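PDB 3ZGH: CELL WALL surface anchor family protein from Streptococcus pneumoniae, which probably mediates adhesion of the bacterium to host cells by binding keratin 10 through its basic, MSCRAMM-type binding region. Local coordinates for residues Y84-T98 with Q132-G146. Residues are numbered along the deposited sequence; the frame is centred on the assembly and turned at random.
Sequences YSIYNSGTSTQTMLT and QGSGYTWGNGAQMNG. With ACT (acetate ion), chain D.
Ile86 and Met144 form an antiparallel hydrogen-bonded pair where the short strands 85-87 and 143-145 run at 160°, 4.6 Å apart at closest approach; Met144 N reaches Ile86 O at 3.0 Å. Farther along, Tyr136 N bonds Leu97 O (2.8 Å), while Tyr136 O is gripped by both Met96 N and Leu97 N: a classic beta bulge. Between these paired ends the chains part, and side chains and water take over. Ser89 lays its CB over one face of the Trp138 indole, 3.3 Å above the plane. On that same side Met96 SD stands 5.1 Å from the centroid of the six-membered ring, a Met-aromatic contact, and CE approaches CH2 obliquely. Thr137 CG2 presses tightly on Met96 CG (3.4 Å). At the indole edge, in plane, a water accepts from Trp138 NE1 and donates to Asn88 OD1; a second joins Asn88 OD1, Ser89 OG and Ala142 O. Asn88 ND2 is held by Ser157. Chi1 of -166° swings Ser85 OG across to donate to Gln143 OE1 at 2.7 Å. Backbone bonds thus link 85-87 to 143-145 within a small sheet and the start of 97-99 to outer strand 136-138 of the large one; where the segments part, water satisfies Asn88 OD1 and Trp138 NE1.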
ATOM      1  N   TYR A  84      -4.110  14.245 -13.814  1.00 33.82           N
ATOM      2  CA  TYR A  84      -4.487  14.056 -12.411  1.00 32.92           C
ATOM      3  C   TYR A  84      -3.487  13.091 -11.824  1.00 34.61           C
ATOM      4  O   TYR A  84      -3.023  12.212 -12.532  1.00 35.22           O
ATOM      5  CB  TYR A  84      -5.875  13.406 -12.329  1.00 33.62           C
ATOM      6  CG  TYR A  84      -6.405  13.091 -10.950  1.00 33.03           C
ATOM      7  CD1 TYR A  84      -6.697  14.102 -10.042  1.00 35.89           C
ATOM      8  CD2 TYR A  84      -6.685  11.788 -10.583  1.00 33.08           C
ATOM      9  CE1 TYR A  84      -7.235  13.807  -8.785  1.00 36.56           C
ATOM     10  CE2 TYR A  84      -7.215  11.477  -9.327  1.00 32.81           C
ATOM     11  CZ  TYR A  84      -7.497  12.498  -8.443  1.00 34.71           C
ATOM     12  OH  TYR A  84      -8.044  12.215  -7.210  1.00 34.78           O
ATOM     13  N   SER A  85      -3.155  13.215 -10.545  1.00 33.92           N
ATOM     14  CA  SER A  85      -2.179  12.311  -9.959  1.00 34.35           C
ATOM     15  C   SER A  85      -2.415  12.061  -8.479  1.00 30.64           C
ATOM     16  O   SER A  85      -2.798  12.995  -7.748  1.00 31.53           O
ATOM     17  CB  SER A  85      -0.761  12.884 -10.145  1.00 41.05           C
ATOM     18  OG  SER A  85       0.193  11.868  -9.861  1.00 43.52           O
ATOM     19  N   ILE A  86      -2.156  10.829  -8.039  1.00 26.53           N
ATOM     20  CA  ILE A  86      -2.315  10.474  -6.618  1.00 29.46           C
ATOM     21  C   ILE A  86      -1.044   9.874  -5.993  1.00 29.60           C
ATOM     22  O   ILE A  86      -0.252   9.249  -6.690  1.00 29.19           O
ATOM     23  CB  ILE A  86      -3.466   9.465  -6.403  1.00 28.89           C
ATOM     24  CG1 ILE A  86      -3.247   8.210  -7.237  1.00 29.19           C
ATOM     25  CG2 ILE A  86      -4.824  10.100  -6.750  1.00 30.16           C
ATOM     26  CD1 ILE A  86      -4.149   7.048  -6.820  1.00 28.61           C
ATOM     27  N   TYR A  87      -0.866  10.092  -4.685  1.00 30.32           N
ATOM     28  CA  TYR A  87       0.159   9.399  -3.878  1.00 29.98           C
ATOM     29  C   TYR A  87      -0.463   8.178  -3.200  1.00 30.47           C
ATOM     30  O   TYR A  87      -1.672   8.170  -2.949  1.00 31.47           O
ATOM     31  CB  TYR A  87       0.663  10.313  -2.773  1.00 29.37           C
ATOM     32  CG  TYR A  87       1.444  11.530  -3.218  1.00 33.01           C
ATOM     33  CD1 TYR A  87       2.540  11.412  -4.066  1.00 34.08           C
ATOM     34  CD2 TYR A  87       1.113  12.795  -2.745  1.00 34.56           C
ATOM     35  CE1 TYR A  87       3.281  12.522  -4.429  1.00 36.30           C
ATOM     36  CE2 TYR A  87       1.834  13.903  -3.108  1.00 38.08           C
ATOM     37  CZ  TYR A  87       2.914  13.767  -3.956  1.00 39.28           C
ATOM     38  OH  TYR A  87       3.637  14.881  -4.311  1.00 43.87           O
ATOM     39  N   ASN A  88       0.345   7.153  -2.874  1.00 29.37           N
ATOM     40  CA  ASN A  88      -0.130   6.031  -2.047  1.00 26.74           C
ATOM     41  C   ASN A  88       0.471   6.081  -0.624  1.00 29.00           C
ATOM     42  O   ASN A  88       0.344   5.131   0.147  1.00 30.05           O
ATOM     43  CB  ASN A  88       0.204   4.683  -2.693  1.00 27.09           C
ATOM     44  CG  ASN A  88       1.709   4.379  -2.700  1.00 29.17           C
ATOM     45  OD1 ASN A  88       2.547   5.296  -2.539  1.00 30.79           O
ATOM     46  ND2 ASN A  88       2.056   3.104  -2.948  1.00 27.02           N
ATOM     47  N   SER A  89       1.144   7.171  -0.269  1.00 32.00           N
ATOM     48  CA  SER A  89       1.703   7.258   1.072  1.00 35.60           C
ATOM     49  C   SER A  89       1.565   8.660   1.601  1.00 37.81           C
ATOM     50  O   SER A  89       1.629   9.609   0.834  1.00 35.97           O
ATOM     51  CB  SER A  89       3.174   6.838   1.092  1.00 39.52           C
ATOM     52  OG  SER A  89       3.909   7.605   0.166  1.00 43.73           O
ATOM     53  N   GLY A  90       1.348   8.793   2.901  1.00 43.73           N
ATOM     54  CA  GLY A  90       1.291  10.121   3.501  1.00 51.78           C
ATOM     55  C   GLY A  90       2.668  10.699   3.821  1.00 61.14           C
ATOM     56  O   GLY A  90       3.687  10.030   3.704  1.00 64.85           O
ATOM     57  N   THR A  91       2.724  11.959   4.215  1.00 63.17           N
ATOM     58  CA  THR A  91       3.980  12.494   4.732  1.00 68.59           C
ATOM     59  C   THR A  91       4.193  11.969   6.158  1.00 59.25           C
ATOM     60  O   THR A  91       3.861  10.833   6.493  1.00 44.90           O
ATOM     61  CB  THR A  91       3.930  14.018   4.776  1.00 86.03           C
ATOM     62  OG1 THR A  91       2.960  14.440   5.746  1.00 86.99           O
ATOM     63  CG2 THR A  91       3.565  14.581   3.403  1.00 98.54           C
ATOM     64  N   SER A  92       4.701  12.808   7.038  1.00 82.24           N
ATOM     65  CA  SER A  92       4.394  12.584   8.436  1.00 95.54           C
ATOM     66  C   SER A  92       3.006  13.202   8.688  1.00 95.32           C
ATOM     67  O   SER A  92       2.726  13.774   9.746  1.00 99.98           O
ATOM     68  CB  SER A  92       5.498  13.124   9.322  1.00104.98           C
ATOM     69  OG  SER A  92       6.666  12.348   9.108  1.00106.26           O
ATOM     70  N   THR A  93       2.171  13.097   7.647  1.00 84.48           N
ATOM     71  CA  THR A  93       0.720  13.248   7.703  1.00 80.84           C
ATOM     72  C   THR A  93       0.048  12.065   8.406  1.00 72.41           C
ATOM     73  O   THR A  93      -1.041  12.201   8.981  1.00 75.05           O
ATOM     74  CB  THR A  93       0.143  13.321   6.272  1.00 76.50           C
ATOM     75  OG1 THR A  93      -0.082  14.697   5.915  1.00 91.17           O
ATOM     76  CG2 THR A  93      -1.161  12.519   6.145  1.00 62.32           C
ATOM     77  N   GLN A  94       0.678  10.896   8.337  1.00 63.90           N
ATOM     78  CA  GLN A  94       0.211   9.775   9.135  1.00 60.46           C
ATOM     79  C   GLN A  94       1.193   8.618   9.121  1.00 50.35           C
ATOM     80  O   GLN A  94       1.776   8.283   8.086  1.00 45.55           O
ATOM     81  CB  GLN A  94      -1.163   9.269   8.651  1.00 68.33           C
ATOM     82  CG  GLN A  94      -1.106   8.425   7.391  1.00 70.67           C
ATOM     83  CD  GLN A  94      -2.430   7.733   7.078  1.00 70.27           C
ATOM     84  OE1 GLN A  94      -3.515   8.259   7.369  1.00 70.69           O
ATOM     85  NE2 GLN A  94      -2.342   6.533   6.481  1.00 72.82           N
ATOM     86  N   THR A  95       1.353   8.002  10.277  1.00 46.18           N
ATOM     87  CA  THR A  95       2.035   6.721  10.358  1.00 43.01           C
ATOM     88  C   THR A  95       1.366   5.726   9.427  1.00 39.72           C
ATOM     89  O   THR A  95       0.153   5.605   9.440  1.00 41.27           O
ATOM     90  CB  THR A  95       1.986   6.199  11.780  1.00 46.57           C
ATOM     91  OG1 THR A  95       2.617   7.155  12.633  1.00 50.26           O
ATOM     92  CG2 THR A  95       2.712   4.843  11.879  1.00 47.47           C
ATOM     93  N   MET A  96       2.143   5.019   8.607  1.00 36.25           N
ATOM     94  CA  MET A  96       1.591   3.988   7.734  1.00 36.19           C
ATOM     95  C   MET A  96       1.671   2.592   8.360  1.00 32.72           C
ATOM     96  O   MET A  96       0.887   1.721   8.015  1.00 30.40           O
ATOM     97  CB  MET A  96       2.372   3.897   6.417  1.00 45.14           C
ATOM     98  CG  MET A  96       2.491   5.180   5.633  1.00 55.99           C
ATOM     99  SD  MET A  96       1.094   5.560   4.573  1.00 39.06           S
ATOM    100  CE  MET A  96       0.861   4.058   3.579  1.00 35.58           C
ATOM    101  N   LEU A  97       2.673   2.367   9.200  1.00 32.41           N
ATOM    102  CA  LEU A  97       3.023   1.001   9.606  1.00 30.63           C
ATOM    103  C   LEU A  97       3.544   1.000  11.042  1.00 31.66           C
ATOM    104  O   LEU A  97       4.412   1.785  11.394  1.00 32.85           O
ATOM    105  CB  LEU A  97       4.069   0.440   8.650  1.00 28.73           C
ATOM    106  CG  LEU A  97       4.568  -0.985   8.952  1.00 29.50           C
ATOM    107  CD1 LEU A  97       3.518  -2.012   8.584  1.00 28.42           C
ATOM    108  CD2 LEU A  97       5.847  -1.215   8.185  1.00 31.34           C
ATOM    109  N   THR A  98       2.986   0.146  11.885  1.00 32.13           N
ATOM    110  CA  THR A  98       3.557  -0.047  13.221  1.00 35.35           C
ATOM    111  C   THR A  98       3.922  -1.522  13.278  1.00 34.46           C
ATOM    112  O   THR A  98       3.281  -2.353  12.609  1.00 32.97           O
ATOM    113  CB  THR A  98       2.579   0.301  14.347  1.00 40.09           C
ATOM    114  OG1 THR A  98       1.437  -0.556  14.254  1.00 42.40           O
ATOM    115  CG2 THR A  98       2.131   1.750  14.250  1.00 41.85           C
ATOM    116  N   GLN A 132       8.652   8.714  12.881  1.00102.91           N
ATOM    117  CA  GLN A 132       7.885   7.880  13.796  1.00106.74           C
ATOM    118  C   GLN A 132       6.405   8.099  13.416  1.00104.91           C
ATOM    119  O   GLN A 132       6.141   8.220  12.217  1.00102.98           O
ATOM    120  CB  GLN A 132       8.205   8.259  15.242  1.00109.15           C
ATOM    121  CG  GLN A 132       9.679   8.323  15.621  1.00110.74           C
ATOM    122  CD  GLN A 132       9.866   8.481  17.111  1.00113.37           C
ATOM    123  OE1 GLN A 132       9.441   7.625  17.889  1.00117.03           O
ATOM    124  NE2 GLN A 132      10.490   9.575  17.522  1.00113.00           N
ATOM    125  N   GLY A 133       5.430   8.203  14.339  1.00 93.29           N
ATOM    126  CA  GLY A 133       5.564   8.312  15.790  1.00 89.89           C
ATOM    127  C   GLY A 133       5.747   7.005  16.550  1.00 83.00           C
ATOM    128  O   GLY A 133       6.779   6.756  17.173  1.00 77.91           O
ATOM    129  N   SER A 134       4.728   6.160  16.518  1.00 90.02           N
ATOM    130  CA  SER A 134       4.844   4.857  17.152  1.00 89.22           C
ATOM    131  C   SER A 134       5.257   3.846  16.094  1.00 78.41           C
ATOM    132  O   SER A 134       5.374   2.646  16.378  1.00 77.83           O
ATOM    133  CB  SER A 134       3.520   4.443  17.792  1.00 90.50           C
ATOM    134  OG  SER A 134       2.556   4.122  16.802  1.00 87.38           O
ATOM    135  N   GLY A 135       5.491   4.340  14.877  1.00 62.26           N
ATOM    136  CA  GLY A 135       5.756   3.480  13.740  1.00 51.57           C
ATOM    137  C   GLY A 135       6.556   4.183  12.659  1.00 46.94           C
ATOM    138  O   GLY A 135       7.440   4.986  12.956  1.00 49.48           O
ATOM    139  N   TYR A 136       6.232   3.874  11.407  1.00 40.43           N
ATOM    140  CA  TYR A 136       7.034   4.273  10.256  1.00 38.86           C
ATOM    141  C   TYR A 136       6.171   4.939   9.175  1.00 38.81           C
ATOM    142  O   TYR A 136       4.976   4.611   9.013  1.00 37.68           O
ATOM    143  CB  TYR A 136       7.701   3.028   9.634  1.00 36.99           C
ATOM    144  CG  TYR A 136       8.677   2.305  10.530  1.00 41.28           C
ATOM    145  CD1 TYR A 136      10.038   2.594  10.485  1.00 44.44           C
ATOM    146  CD2 TYR A 136       8.243   1.347  11.422  1.00 42.89           C
ATOM    147  CE1 TYR A 136      10.942   1.960  11.316  1.00 49.48           C
ATOM    148  CE2 TYR A 136       9.146   0.684  12.263  1.00 48.63           C
ATOM    149  CZ  TYR A 136      10.491   1.002  12.203  1.00 52.14           C
ATOM    150  OH  TYR A 136      11.393   0.353  13.024  1.00 58.03           O
ATOM    151  N   THR A 137       6.785   5.837   8.411  1.00 40.80           N
ATOM    152  CA  THR A 137       6.245   6.230   7.106  1.00 46.99           C
ATOM    153  C   THR A 137       7.401   6.209   6.125  1.00 44.16           C
ATOM    154  O   THR A 137       8.534   5.924   6.503  1.00 43.76           O
ATOM    155  CB  THR A 137       5.668   7.665   7.102  1.00 63.51           C
ATOM    156  OG1 THR A 137       5.054   7.952   8.359  1.00 71.44           O
ATOM    157  CG2 THR A 137       4.631   7.835   6.000  1.00 64.97           C
ATOM    158  N   TRP A 138       7.137   6.520   4.865  1.00 43.82           N
ATOM    159  CA  TRP A 138       8.220   6.705   3.928  1.00 45.66           C
ATOM    160  C   TRP A 138       8.041   7.965   3.087  1.00 52.53           C
ATOM    161  O   TRP A 138       6.937   8.509   2.989  1.00 50.02           O
ATOM    162  CB  TRP A 138       8.413   5.456   3.071  1.00 42.31           C
ATOM    163  CG  TRP A 138       7.274   5.074   2.129  1.00 42.25           C
ATOM    164  CD1 TRP A 138       7.079   5.515   0.843  1.00 42.97           C
ATOM    165  CD2 TRP A 138       6.216   4.138   2.387  1.00 39.47           C
ATOM    166  NE1 TRP A 138       5.969   4.904   0.293  1.00 39.79           N
ATOM    167  CE2 TRP A 138       5.425   4.058   1.230  1.00 38.83           C
ATOM    168  CE3 TRP A 138       5.870   3.351   3.499  1.00 38.71           C
ATOM    169  CZ2 TRP A 138       4.303   3.241   1.147  1.00 38.60           C
ATOM    170  CZ3 TRP A 138       4.764   2.540   3.419  1.00 37.12           C
ATOM    171  CH2 TRP A 138       3.992   2.480   2.255  1.00 37.90           C
ATOM    172  N   GLY A 139       9.154   8.439   2.528  1.00 66.84           N
ATOM    173  CA  GLY A 139       9.180   9.644   1.709  1.00 75.94           C
ATOM    174  C   GLY A 139       9.705   9.371   0.304  1.00 78.23           C
ATOM    175  O   GLY A 139       9.847   8.216  -0.104  1.00 78.07           O
ATOM    176  N   ASN A 140      10.000  10.430  -0.445  1.00 75.23           N
ATOM    177  CA  ASN A 140      10.217  10.275  -1.877  1.00 72.70           C
ATOM    178  C   ASN A 140       9.089   9.391  -2.413  1.00 61.83           C
ATOM    179  O   ASN A 140       9.337   8.421  -3.142  1.00 53.10           O
ATOM    180  CB  ASN A 140      11.583   9.637  -2.166  1.00 77.68           C
ATOM    181  CG  ASN A 140      12.740  10.633  -2.058  1.00 82.77           C
ATOM    182  OD1 ASN A 140      12.568  11.834  -2.281  1.00 86.81           O
ATOM    183  ND2 ASN A 140      13.928  10.127  -1.730  1.00 83.21           N
ATOM    184  N   GLY A 141       7.855   9.724  -2.024  1.00 66.17           N
ATOM    185  CA  GLY A 141       6.701   8.884  -2.337  1.00 62.20           C
ATOM    186  C   GLY A 141       6.366   8.991  -3.814  1.00 55.50           C
ATOM    187  O   GLY A 141       6.414  10.080  -4.410  1.00 50.68           O
ATOM    188  N   ALA A 142       6.054   7.849  -4.405  1.00 49.70           N
ATOM    189  CA  ALA A 142       5.788   7.783  -5.836  1.00 44.16           C
ATOM    190  C   ALA A 142       4.349   8.209  -6.123  1.00 37.45           C
ATOM    191  O   ALA A 142       3.517   8.289  -5.202  1.00 33.94           O
ATOM    192  CB  ALA A 142       6.029   6.348  -6.335  1.00 42.24           C
ATOM    193  N   GLN A 143       4.033   8.419  -7.393  1.00 33.97           N
ATOM    194  CA  GLN A 143       2.655   8.781  -7.737  1.00 31.87           C
ATOM    195  C   GLN A 143       2.175   8.096  -9.017  1.00 31.69           C
ATOM    196  O   GLN A 143       2.982   7.673  -9.837  1.00 32.90           O
ATOM    197  CB  GLN A 143       2.526  10.312  -7.865  1.00 32.15           C
ATOM    198  CG  GLN A 143       3.422  10.958  -8.906  1.00 31.84           C
ATOM    199  CD  GLN A 143       3.383  12.495  -8.816  1.00 36.31           C
ATOM    200  OE1 GLN A 143       2.494  13.133  -9.369  1.00 36.50           O
ATOM    201  NE2 GLN A 143       4.329  13.072  -8.091  1.00 40.69           N
ATOM    202  N   MET A 144       0.864   8.016  -9.194  1.00 29.17           N
ATOM    203  CA  MET A 144       0.311   7.473 -10.421  1.00 29.35           C
ATOM    204  C   MET A 144      -0.550   8.503 -11.119  1.00 29.63           C
ATOM    205  O   MET A 144      -1.528   9.014 -10.541  1.00 29.07           O
ATOM    206  CB  MET A 144      -0.529   6.233 -10.135  1.00 30.45           C
ATOM    207  CG  MET A 144      -1.251   5.729 -11.387  1.00 32.38           C
ATOM    208  SD  MET A 144      -1.880   4.047 -11.236  1.00 35.37           S
ATOM    209  CE  MET A 144      -3.164   4.240 -10.000  1.00 28.40           C
ATOM    210  N   ASN A 145      -0.177   8.823 -12.355  1.00 29.38           N
ATOM    211  CA  ASN A 145      -0.947   9.756 -13.167  1.00 31.32           C
ATOM    212  C   ASN A 145      -2.264   9.113 -13.654  1.00 30.47           C
ATOM    213  O   ASN A 145      -2.361   7.896 -13.795  1.00 29.97           O
ATOM    214  CB  ASN A 145      -0.143  10.217 -14.387  1.00 30.44           C
ATOM    215  CG  ASN A 145       1.046  11.126 -14.023  1.00 40.32           C
ATOM    216  OD1 ASN A 145       1.198  11.590 -12.887  1.00 44.64           O
ATOM    217  ND2 ASN A 145       1.874  11.401 -15.005  1.00 40.24           N
ATOM    218  N   GLY A 146      -3.229   9.965 -13.978  1.00 32.32           N
ATOM    219  CA  GLY A 146      -4.509   9.561 -14.544  1.00 33.48           C
ATOM    220  C   GLY A 146      -4.373   8.703 -15.796  1.00 34.82           C
ATOM    221  O   GLY A 146      -5.120   7.749 -15.931  1.00 34.97           O
TER
HETATM  222  C   ACT D1382       1.265  -3.893  16.674  1.00 73.81           C
HETATM  223  O   ACT D1382       1.827  -4.286  17.726  1.00 77.50           O
HETATM  224  OXT ACT D1382       1.910  -3.062  15.988  1.00 66.81           O
HETATM  225  CH3 ACT D1382      -0.103  -4.392  16.273  1.00 79.23           C
HETATM  226  O   HOH W   1       5.262   5.327  -2.510  1.00 29.79           O
HETATM  227  O   HOH W   2       3.269   8.298  -2.517  1.00 33.70           O